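Local structure of octenoyl-CoA reductase/carboxylase (Streptomyces sp., 4A0S) at residues S72-N77 and G171-Y176; S118-R123 and G134-V139. The protein catalyses the NADP-dependent reductive carboxylation of 2-octenoyl-CoA, probably supplying an unusual extender unit for cinnabaramide polyketide biosynthesis. All coordinates share one frame; numbering follows the deposited sequence.

Contact 1 (S72-N77 and G171-Y176); sequences SSINYN and GGLAEY. With NAP (NADP nicotinamide-adenine-dinucleotide phosphate), chain F.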
ATOM      1  N   SER A  72     -13.355 -20.410 -26.852  1.00 15.66           N
ATOM      2  CA  SER A  72     -13.728 -19.924 -25.551  1.00 15.39           C
ATOM      3  C   SER A  72     -13.252 -21.002 -24.595  1.00 15.58           C
ATOM      4  O   SER A  72     -12.387 -21.817 -24.953  1.00 15.82           O
ATOM      5  CB  SER A  72     -15.243 -19.730 -25.509  1.00 15.41           C
ATOM      6  OG  SER A  72     -15.667 -19.146 -24.298  1.00 15.77           O
ATOM      7  N   SER A  73     -13.764 -21.005 -23.371  1.00 15.52           N
ATOM      8  CA  SER A  73     -13.383 -22.048 -22.447  1.00 15.78           C
ATOM      9  C   SER A  73     -14.545 -22.298 -21.521  1.00 15.90           C
ATOM     10  O   SER A  73     -15.442 -21.443 -21.377  1.00 15.71           O
ATOM     11  CB  SER A  73     -12.164 -21.614 -21.631  1.00 15.64           C
ATOM     12  OG  SER A  73     -12.558 -20.724 -20.603  1.00 15.42           O
ATOM     13  N   ILE A  74     -14.537 -23.457 -20.878  1.00 16.26           N
ATOM     14  CA  ILE A  74     -15.452 -23.655 -19.768  1.00 16.44           C
ATOM     15  C   ILE A  74     -14.815 -23.031 -18.542  1.00 16.29           C
ATOM     16  O   ILE A  74     -13.625 -23.262 -18.250  1.00 16.33           O
ATOM     17  CB  ILE A  74     -15.760 -25.142 -19.508  1.00 16.99           C
ATOM     18  CG1 ILE A  74     -16.226 -25.803 -20.795  1.00 17.21           C
ATOM     19  CG2 ILE A  74     -16.806 -25.279 -18.401  1.00 17.25           C
ATOM     20  CD1 ILE A  74     -17.503 -25.201 -21.352  1.00 17.34           C
ATOM     21  N   ASN A  75     -15.597 -22.199 -17.868  1.00 16.17           N
ATOM     22  CA  ASN A  75     -15.225 -21.703 -16.579  1.00 16.17           C
ATOM     23  C   ASN A  75     -16.173 -22.262 -15.589  1.00 16.58           C
ATOM     24  O   ASN A  75     -17.243 -22.753 -15.951  1.00 16.80           O
ATOM     25  CB  ASN A  75     -15.252 -20.184 -16.570  1.00 15.76           C
ATOM     26  CG  ASN A  75     -14.022 -19.630 -17.179  1.00 15.47           C
ATOM     27  OD1 ASN A  75     -12.961 -19.679 -16.569  1.00 15.54           O
ATOM     28  ND2 ASN A  75     -14.125 -19.180 -18.413  1.00 15.22           N
ATOM     29  N   TYR A  76     -15.790 -22.215 -14.327  1.00 16.79           N
ATOM     30  CA  TYR A  76     -16.684 -22.775 -13.380  1.00 17.86           C
ATOM     31  C   TYR A  76     -17.985 -22.001 -13.384  1.00 17.67           C
ATOM     32  O   TYR A  76     -19.028 -22.586 -13.183  1.00 17.61           O
ATOM     33  CB  TYR A  76     -16.068 -22.959 -11.991  1.00 18.41           C
ATOM     34  CG  TYR A  76     -16.591 -24.230 -11.384  1.00 21.24           C
ATOM     35  CD1 TYR A  76     -17.901 -24.300 -10.926  1.00 23.19           C
ATOM     36  CD2 TYR A  76     -15.814 -25.380 -11.327  1.00 23.14           C
ATOM     37  CE1 TYR A  76     -18.430 -25.463 -10.394  1.00 26.34           C
ATOM     38  CE2 TYR A  76     -16.340 -26.571 -10.788  1.00 25.62           C
ATOM     39  CZ  TYR A  76     -17.661 -26.597 -10.330  1.00 26.45           C
ATOM     40  OH  TYR A  76     -18.219 -27.730  -9.762  1.00 26.19           O
ATOM     41  N   ASN A  77     -17.930 -20.697 -13.662  1.00 17.40           N
ATOM     42  CA  ASN A  77     -19.164 -19.920 -13.665  1.00 17.93           C
ATOM     43  C   ASN A  77     -20.140 -20.391 -14.752  1.00 18.05           C
ATOM     44  O   ASN A  77     -21.355 -20.255 -14.596  1.00 18.23           O
ATOM     45  CB  ASN A  77     -18.931 -18.394 -13.706  1.00 17.70           C
ATOM     46  CG  ASN A  77     -18.327 -17.906 -15.031  1.00 19.04           C
ATOM     47  OD1 ASN A  77     -17.923 -18.690 -15.877  1.00 21.86           O
ATOM     48  ND2 ASN A  77     -18.268 -16.587 -15.204  1.00 19.60           N
ATOM     49  N   GLY A 171     -22.292 -13.916 -24.139  1.00 17.03           N
ATOM     50  CA  GLY A 171     -21.028 -14.489 -23.771  1.00 16.87           C
ATOM     51  C   GLY A 171     -20.297 -15.170 -24.916  1.00 16.94           C
ATOM     52  O   GLY A 171     -20.776 -15.221 -26.060  1.00 17.12           O
ATOM     53  N   GLY A 172     -19.132 -15.711 -24.583  1.00 16.84           N
ATOM     54  CA  GLY A 172     -18.201 -16.203 -25.579  1.00 16.90           C
ATOM     55  C   GLY A 172     -18.365 -17.646 -26.018  1.00 17.17           C
ATOM     56  O   GLY A 172     -17.663 -18.081 -26.924  1.00 17.28           O
ATOM     57  N   LEU A 173     -19.263 -18.396 -25.387  1.00 17.33           N
ATOM     58  CA  LEU A 173     -19.491 -19.775 -25.841  1.00 17.65           C
ATOM     59  C   LEU A 173     -20.506 -19.786 -26.983  1.00 17.89           C
ATOM     60  O   LEU A 173     -21.625 -20.283 -26.871  1.00 18.24           O
ATOM     61  CB  LEU A 173     -19.886 -20.680 -24.690  1.00 17.77           C
ATOM     62  CG  LEU A 173     -18.690 -21.047 -23.809  1.00 17.63           C
ATOM     63  CD1 LEU A 173     -19.172 -21.506 -22.463  1.00 17.69           C
ATOM     64  CD2 LEU A 173     -17.859 -22.126 -24.458  1.00 17.95           C
ATOM     65  N   ALA A 174     -20.086 -19.202 -28.090  1.00 18.09           N
ATOM     66  CA  ALA A 174     -20.964 -18.937 -29.212  1.00 18.51           C
ATOM     67  C   ALA A 174     -20.047 -18.557 -30.337  1.00 18.64           C
ATOM     68  O   ALA A 174     -18.850 -18.394 -30.126  1.00 19.19           O
ATOM     69  CB  ALA A 174     -21.886 -17.767 -28.886  1.00 17.97           C
ATOM     70  N   GLU A 175     -20.608 -18.378 -31.519  1.00 18.55           N
ATOM     71  CA  GLU A 175     -19.812 -18.008 -32.667  1.00 19.25           C
ATOM     72  C   GLU A 175     -19.503 -16.520 -32.628  1.00 18.54           C
ATOM     73  O   GLU A 175     -18.530 -16.082 -33.215  1.00 18.97           O
ATOM     74  CB  GLU A 175     -20.532 -18.390 -33.948  1.00 19.90           C
ATOM     75  CG  GLU A 175     -20.667 -19.909 -34.109  1.00 21.13           C
ATOM     76  CD  GLU A 175     -20.815 -20.333 -35.560  1.00 24.48           C
ATOM     77  OE1 GLU A 175     -21.512 -19.644 -36.318  1.00 24.21           O
ATOM     78  OE2 GLU A 175     -20.218 -21.355 -35.951  1.00 26.79           O
ATOM     79  N   TYR A 176     -20.322 -15.760 -31.919  1.00 18.13           N
ATOM     80  CA  TYR A 176     -20.049 -14.345 -31.724  1.00 17.82           C
ATOM     81  C   TYR A 176     -20.246 -14.017 -30.291  1.00 17.47           C
ATOM     82  O   TYR A 176     -21.034 -14.659 -29.601  1.00 17.61           O
ATOM     83  CB  TYR A 176     -20.988 -13.465 -32.556  1.00 18.05           C
ATOM     84  CG  TYR A 176     -20.787 -13.646 -34.025  1.00 19.09           C
ATOM     85  CD1 TYR A 176     -21.506 -14.617 -34.714  1.00 20.47           C
ATOM     86  CD2 TYR A 176     -19.884 -12.855 -34.737  1.00 19.09           C
ATOM     87  CE1 TYR A 176     -21.341 -14.809 -36.056  1.00 20.31           C
ATOM     88  CE2 TYR A 176     -19.694 -13.054 -36.102  1.00 19.92           C
ATOM     89  CZ  TYR A 176     -20.443 -14.044 -36.747  1.00 20.87           C
ATOM     90  OH  TYR A 176     -20.310 -14.305 -38.089  1.00 22.05           O
TER
HETATM   91  PA  NAP F1447     -11.797 -25.784 -11.781  1.00  5.60           P
HETATM   92  O1A NAP F1447     -10.934 -25.653 -13.092  1.00  7.99           O
HETATM   93  O2A NAP F1447     -12.853 -26.849 -11.775  1.00  7.57           O
HETATM   94  O5B NAP F1447     -10.797 -26.073 -10.648  1.00  8.14           O
HETATM   95  C5B NAP F1447     -11.311 -26.095  -9.332  1.00  9.24           C
HETATM   96  C4B NAP F1447     -10.378 -26.977  -8.517  1.00  8.98           C
HETATM   97  O4B NAP F1447     -10.892 -26.944  -7.178  1.00  7.77           O
HETATM   98  C3B NAP F1447     -10.381 -28.451  -8.975  1.00  7.70           C
HETATM   99  O3B NAP F1447      -9.089 -28.697  -9.491  1.00  8.15           O
HETATM  100  C2B NAP F1447     -10.485 -29.249  -7.684  1.00  8.37           C
HETATM  101  O2B NAP F1447      -9.206 -29.504  -7.106  1.00  8.43           O
HETATM  102  C1B NAP F1447     -11.220 -28.345  -6.759  1.00  8.36           C
HETATM  103  N9A NAP F1447     -12.674 -28.545  -6.979  1.00 13.12           N
HETATM  104  C8A NAP F1447     -13.329 -28.862  -8.108  1.00 16.20           C
HETATM  105  N7A NAP F1447     -14.649 -28.908  -7.883  1.00 13.35           N
HETATM  106  C5A NAP F1447     -14.809 -28.615  -6.600  1.00 14.95           C
HETATM  107  C6A NAP F1447     -15.923 -28.537  -5.803  1.00 14.65           C
HETATM  108  N6A NAP F1447     -17.130 -28.742  -6.328  1.00 16.70           N
HETATM  109  N1A NAP F1447     -15.759 -28.218  -4.528  1.00 12.42           N
HETATM  110  C2A NAP F1447     -14.554 -27.974  -4.019  1.00 11.40           C
HETATM  111  N3A NAP F1447     -13.458 -28.064  -4.740  1.00 13.73           N
HETATM  112  C4A NAP F1447     -13.573 -28.379  -6.033  1.00 13.93           C
HETATM  113  O3  NAP F1447     -12.489 -24.385 -11.424  1.00  5.52           O
HETATM  114  PN  NAP F1447     -11.695 -22.988 -11.382  1.00  3.29           P
HETATM  115  O1N NAP F1447     -11.928 -22.432 -12.830  1.00  3.54           O
HETATM  116  O2N NAP F1447     -10.281 -23.095 -10.870  1.00  4.92           O
HETATM  117  O5D NAP F1447     -12.675 -22.225 -10.380  1.00  2.78           O
HETATM  118  C5D NAP F1447     -12.608 -22.654  -9.023  1.00  2.00           C
HETATM  119  C4D NAP F1447     -13.578 -21.777  -8.284  1.00  3.10           C
HETATM  120  O4D NAP F1447     -13.131 -20.394  -8.505  1.00  8.66           O
HETATM  121  C3D NAP F1447     -15.000 -21.839  -8.843  1.00  8.53           C
HETATM  122  O3D NAP F1447     -15.821 -21.782  -7.658  1.00 10.58           O
HETATM  123  C2D NAP F1447     -15.133 -20.579  -9.670  1.00  6.73           C
HETATM  124  O2D NAP F1447     -16.504 -20.122  -9.733  1.00 10.19           O
HETATM  125  C1D NAP F1447     -14.348 -19.642  -8.773  1.00  7.52           C
HETATM  126  N1N NAP F1447     -13.782 -18.631  -9.634  1.00  7.99           N
HETATM  127  C2N NAP F1447     -13.952 -17.319  -9.249  1.00  6.94           C
HETATM  128  C3N NAP F1447     -13.400 -16.379 -10.072  1.00  7.02           C
HETATM  129  C7N NAP F1447     -13.596 -14.971  -9.664  1.00  4.75           C
HETATM  130  O7N NAP F1447     -14.123 -14.669  -8.589  1.00  7.85           O
HETATM  131  N7N NAP F1447     -13.197 -14.126 -10.577  1.00  2.01           N
HETATM  132  C4N NAP F1447     -12.701 -16.711 -11.237  1.00  8.98           C
HETATM  133  C5N NAP F1447     -12.511 -18.025 -11.627  1.00  8.81           C
HETATM  134  C6N NAP F1447     -13.056 -18.999 -10.806  1.00  9.99           C
HETATM  135  P2B NAP F1447      -9.179 -30.668  -5.995  1.00 12.20           P
HETATM  136  O1X NAP F1447      -7.565 -30.892  -6.019  1.00 12.30           O
HETATM  137  O2X NAP F1447      -9.647 -30.104  -4.560  1.00 15.96           O
HETATM  138  O3X NAP F1447     -10.030 -31.734  -6.641  1.00 11.34           O

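Contact 2 (S118-R123 and G134-V139); sequences SGVVVR and GDHVIV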
ATOM      1  N   SER A 118     -11.177 -16.053 -27.298  1.00 14.80           N
ATOM      2  CA  SER A 118     -10.291 -15.383 -28.221  1.00 14.90           C
ATOM      3  C   SER A 118     -11.053 -15.320 -29.521  1.00 15.08           C
ATOM      4  O   SER A 118     -11.969 -16.120 -29.774  1.00 15.23           O
ATOM      5  CB  SER A 118      -8.999 -16.157 -28.402  1.00 15.19           C
ATOM      6  OG  SER A 118      -9.289 -17.446 -28.913  1.00 15.49           O
ATOM      7  N   GLY A 119     -10.702 -14.358 -30.346  1.00 15.14           N
ATOM      8  CA  GLY A 119     -11.362 -14.277 -31.606  1.00 15.40           C
ATOM      9  C   GLY A 119     -10.998 -13.069 -32.410  1.00 15.48           C
ATOM     10  O   GLY A 119      -9.935 -12.487 -32.261  1.00 15.46           O
ATOM     11  N   VAL A 120     -11.909 -12.718 -33.291  1.00 15.70           N
ATOM     12  CA  VAL A 120     -11.652 -11.692 -34.251  1.00 15.86           C
ATOM     13  C   VAL A 120     -12.725 -10.624 -34.154  1.00 15.68           C
ATOM     14  O   VAL A 120     -13.917 -10.921 -34.139  1.00 15.68           O
ATOM     15  CB  VAL A 120     -11.635 -12.276 -35.669  1.00 16.73           C
ATOM     16  CG1 VAL A 120     -11.316 -11.198 -36.648  1.00 16.93           C
ATOM     17  CG2 VAL A 120     -10.634 -13.422 -35.758  1.00 16.68           C
ATOM     18  N   VAL A 121     -12.282  -9.375 -34.087  1.00 15.57           N
ATOM     19  CA  VAL A 121     -13.192  -8.259 -34.101  1.00 15.49           C
ATOM     20  C   VAL A 121     -13.888  -8.249 -35.446  1.00 15.95           C
ATOM     21  O   VAL A 121     -13.241  -8.371 -36.488  1.00 16.70           O
ATOM     22  CB  VAL A 121     -12.438  -6.938 -33.880  1.00 15.39           C
ATOM     23  CG1 VAL A 121     -13.382  -5.773 -33.979  1.00 15.38           C
ATOM     24  CG2 VAL A 121     -11.724  -6.963 -32.525  1.00 15.01           C
ATOM     25  N   VAL A 122     -15.205  -8.140 -35.433  1.00 16.09           N
ATOM     26  CA  VAL A 122     -15.928  -8.027 -36.698  1.00 17.07           C
ATOM     27  C   VAL A 122     -16.684  -6.700 -36.813  1.00 17.45           C
ATOM     28  O   VAL A 122     -16.878  -6.180 -37.912  1.00 18.33           O
ATOM     29  CB  VAL A 122     -16.818  -9.263 -36.972  1.00 17.09           C
ATOM     30  CG1 VAL A 122     -15.948 -10.488 -37.199  1.00 16.86           C
ATOM     31  CG2 VAL A 122     -17.775  -9.513 -35.822  1.00 17.63           C
ATOM     32  N   ARG A 123     -17.086  -6.136 -35.681  1.00 17.18           N
ATOM     33  CA  ARG A 123     -17.723  -4.821 -35.669  1.00 17.51           C
ATOM     34  C   ARG A 123     -17.355  -4.100 -34.395  1.00 16.89           C
ATOM     35  O   ARG A 123     -17.142  -4.724 -33.368  1.00 16.63           O
ATOM     36  CB  ARG A 123     -19.251  -4.936 -35.746  1.00 17.92           C
ATOM     37  CG  ARG A 123     -19.791  -5.496 -37.065  1.00 19.04           C
ATOM     38  CD  ARG A 123     -19.665  -4.480 -38.190  1.00 21.11           C
ATOM     39  NE  ARG A 123     -20.358  -4.939 -39.396  1.00 21.53           N
ATOM     40  CZ  ARG A 123     -19.895  -5.857 -40.244  1.00 21.66           C
ATOM     41  NH1 ARG A 123     -18.724  -6.474 -40.044  1.00 21.03           N
ATOM     42  NH2 ARG A 123     -20.628  -6.180 -41.290  1.00 20.89           N
ATOM     43  N   GLY A 134     -11.037  -7.588 -37.877  1.00 19.81           N
ATOM     44  CA  GLY A 134      -9.837  -8.334 -38.215  1.00 19.97           C
ATOM     45  C   GLY A 134      -8.845  -8.468 -37.068  1.00 19.43           C
ATOM     46  O   GLY A 134      -7.973  -9.329 -37.087  1.00 18.94           O
ATOM     47  N   ASP A 135      -8.968  -7.597 -36.068  1.00 19.05           N
ATOM     48  CA  ASP A 135      -8.039  -7.618 -34.950  1.00 18.53           C
ATOM     49  C   ASP A 135      -8.252  -8.868 -34.140  1.00 18.25           C
ATOM     50  O   ASP A 135      -9.396  -9.211 -33.792  1.00 17.50           O
ATOM     51  CB  ASP A 135      -8.252  -6.427 -34.032  1.00 18.59           C
ATOM     52  CG  ASP A 135      -7.682  -5.154 -34.595  1.00 19.21           C
ATOM     53  OD1 ASP A 135      -6.953  -5.198 -35.614  1.00 21.09           O
ATOM     54  OD2 ASP A 135      -7.958  -4.102 -34.008  1.00 19.52           O
ATOM     55  N   HIS A 136      -7.135  -9.519 -33.835  1.00 17.70           N
ATOM     56  CA  HIS A 136      -7.139 -10.718 -33.022  1.00 17.83           C
ATOM     57  C   HIS A 136      -7.140 -10.304 -31.572  1.00 17.24           C
ATOM     58  O   HIS A 136      -6.263  -9.562 -31.119  1.00 17.66           O
ATOM     59  CB  HIS A 136      -5.918 -11.569 -33.334  1.00 17.78           C
ATOM     60  CG  HIS A 136      -6.021 -12.296 -34.638  1.00 18.79           C
ATOM     61  ND1 HIS A 136      -5.212 -13.365 -34.955  1.00 18.94           N
ATOM     62  CD2 HIS A 136      -6.871 -12.142 -35.684  1.00 19.04           C
ATOM     63  CE1 HIS A 136      -5.532 -13.813 -36.157  1.00 19.90           C
ATOM     64  NE2 HIS A 136      -6.542 -13.095 -36.617  1.00 20.23           N
ATOM     65  N   VAL A 137      -8.147 -10.767 -30.856  1.00 16.98           N
ATOM     66  CA  VAL A 137      -8.345 -10.361 -29.482  1.00 16.66           C
ATOM     67  C   VAL A 137      -8.586 -11.538 -28.567  1.00 16.56           C
ATOM     68  O   VAL A 137      -8.976 -12.623 -28.989  1.00 16.70           O
ATOM     69  CB  VAL A 137      -9.555  -9.407 -29.341  1.00 16.53           C
ATOM     70  CG1 VAL A 137      -9.309  -8.108 -30.116  1.00 16.65           C
ATOM     71  CG2 VAL A 137     -10.832 -10.085 -29.805  1.00 16.62           C
ATOM     72  N   ILE A 138      -8.330 -11.309 -27.296  1.00 16.33           N
ATOM     73  CA  ILE A 138      -8.920 -12.136 -26.294  1.00 16.22           C
ATOM     74  C   ILE A 138      -9.906 -11.226 -25.616  1.00 16.03           C
ATOM     75  O   ILE A 138      -9.782 -10.001 -25.682  1.00 15.96           O
ATOM     76  CB  ILE A 138      -7.899 -12.700 -25.330  1.00 16.17           C
ATOM     77  CG1 ILE A 138      -6.993 -11.578 -24.816  1.00 16.05           C
ATOM     78  CG2 ILE A 138      -7.122 -13.815 -26.023  1.00 16.41           C
ATOM     79  CD1 ILE A 138      -6.174 -11.942 -23.590  1.00 15.97           C
ATOM     80  N   VAL A 139     -10.919 -11.826 -25.028  1.00 15.99           N
ATOM     81  CA  VAL A 139     -11.871 -11.088 -24.256  1.00 15.85           C
ATOM     82  C   VAL A 139     -11.712 -11.629 -22.858  1.00 15.75           C
ATOM     83  O   VAL A 139     -11.671 -12.854 -22.663  1.00 15.84           O
ATOM     84  CB  VAL A 139     -13.299 -11.316 -24.741  1.00 15.96           C
ATOM     85  CG1 VAL A 139     -14.292 -10.698 -23.760  1.00 15.86           C
ATOM     86  CG2 VAL A 139     -13.473 -10.781 -26.162  1.00 16.10           C
TER

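Contact 1 (S72-N77 and G171-Y176)
In the GroES-like catalytic domain of this medium-chain dehydrogenase/reductase fold, the end of strand 64-73 meets an inverse gamma turn centred on Leu173, just before the chain runs on into helix 76-82 at the NADP site. Ser72 and Leu173 carry the contact, which is buried and has no hydrogen bond between the segments. Ser72 points its side chain at the turn, and its CB lies 3.3 Å from the carbonyl oxygen O of Gly172. The hydroxyl swings to the position opposite the backbone N (chi1 -175°); there OG bonds to the carbonyl of Asp116 and touches Leu173 CG at 3.6 Å. Leu173 lays its two methyls along Ser72 to Ile74: CD2 rests 3.7 Å from Ser72 CB, while CD1 passes Ser73 O and meets Ile74 CD1 at 4.2 Å. Ile74 also packs on Ala396, Cys397 and Val400 of helix 393-401. Across the turn, the N-H of Ala174 makes a weak bond back to the carbonyl of Gly172. Beyond the strand, Asn77 touches octanoyl-CoA, and Tyr76 lies along the NADP: its CB sits 3.5 Å from ribose C2D, and O2A of the diphosphate lies at its ring edge, near the ring plane, 3.3 Å from CD2.

Contact 2 (S118-R123 and G134-V139)
Segments 118-123 and 134-139 form an antiparallel backbone pairing within the mixed sheet, where strand 117-124 pairs with both 64-73 and 136-139. Gly119 and Val137 are a hydrogen-bonded pair with bonds in both directions: Gly119 N reaches Val137 O at 2.8 Å, and Val137 N returns to Gly119 O at 2.9 Å. Toward the turn, Val121 N donates to Asp135 O and Gly134 N to Val121 O at 2.7 Å, so Val121 is gripped through both its N-H and its carbonyl. The pairing is strongly twisted, the two strand directions making an angle of 125°, and the Ser118 and Ile138 CA atoms come within 4.0 Å. This is the beta hairpin of strands 117-124 and 136-139 within the GroES-like domain. On one face, Val120 lies beside His136 and points the same way; CG2 approaches His136 CD2 obliquely at 4.0 Å, while CG1, opposite the backbone N (chi1 -178°), settles over Gly134 CA at 3.6 Å. Trp193 packs against both Val120 and His136, and its carbonyl bonds to Ser118 OG. Further along this face, Ser118 CB touches Ile138 CG2. Val137, on the face opposite Val120, crosses Val121 at about a right angle, its CG1 meeting Val121 CG2 at 3.6 Å. Asp135 sets its CB alongside the same Val121 methyl, and its carboxylate forms a salt bridge with Lys132. Past the paired residues, Val122 and Arg123 both face Leu66 of strand 64-73 in a classic beta bulge. Arg123 folds back there, and its NH1 donates to the carbonyl O of Val122 at 2.8 Å, coming from above the carbonyl plane; NH1 also bonds Ile16 O, and NH2 bonds Ala19 O.

From the N terminus, the chain passes through strand 64-73 and residues 72-77, enters helix 76-82 and returns as strand 117-124. Contact 2 then closes a short loop of ten residues between 118-123 and 134-139. Contact 1 closes much later, when 171-176 comes back to the end of strand 64-73, so contact 2 is nested inside its 93-residue loop. Strands 64-73 and 117-124 are neighbours in one sheet, which joins the hairpin to the strand leading to the NADP site. The contact centres are about 14 Å apart, yet they touch directly: Tyr176 CE2 packs 4.0 Å from Val122 CG2.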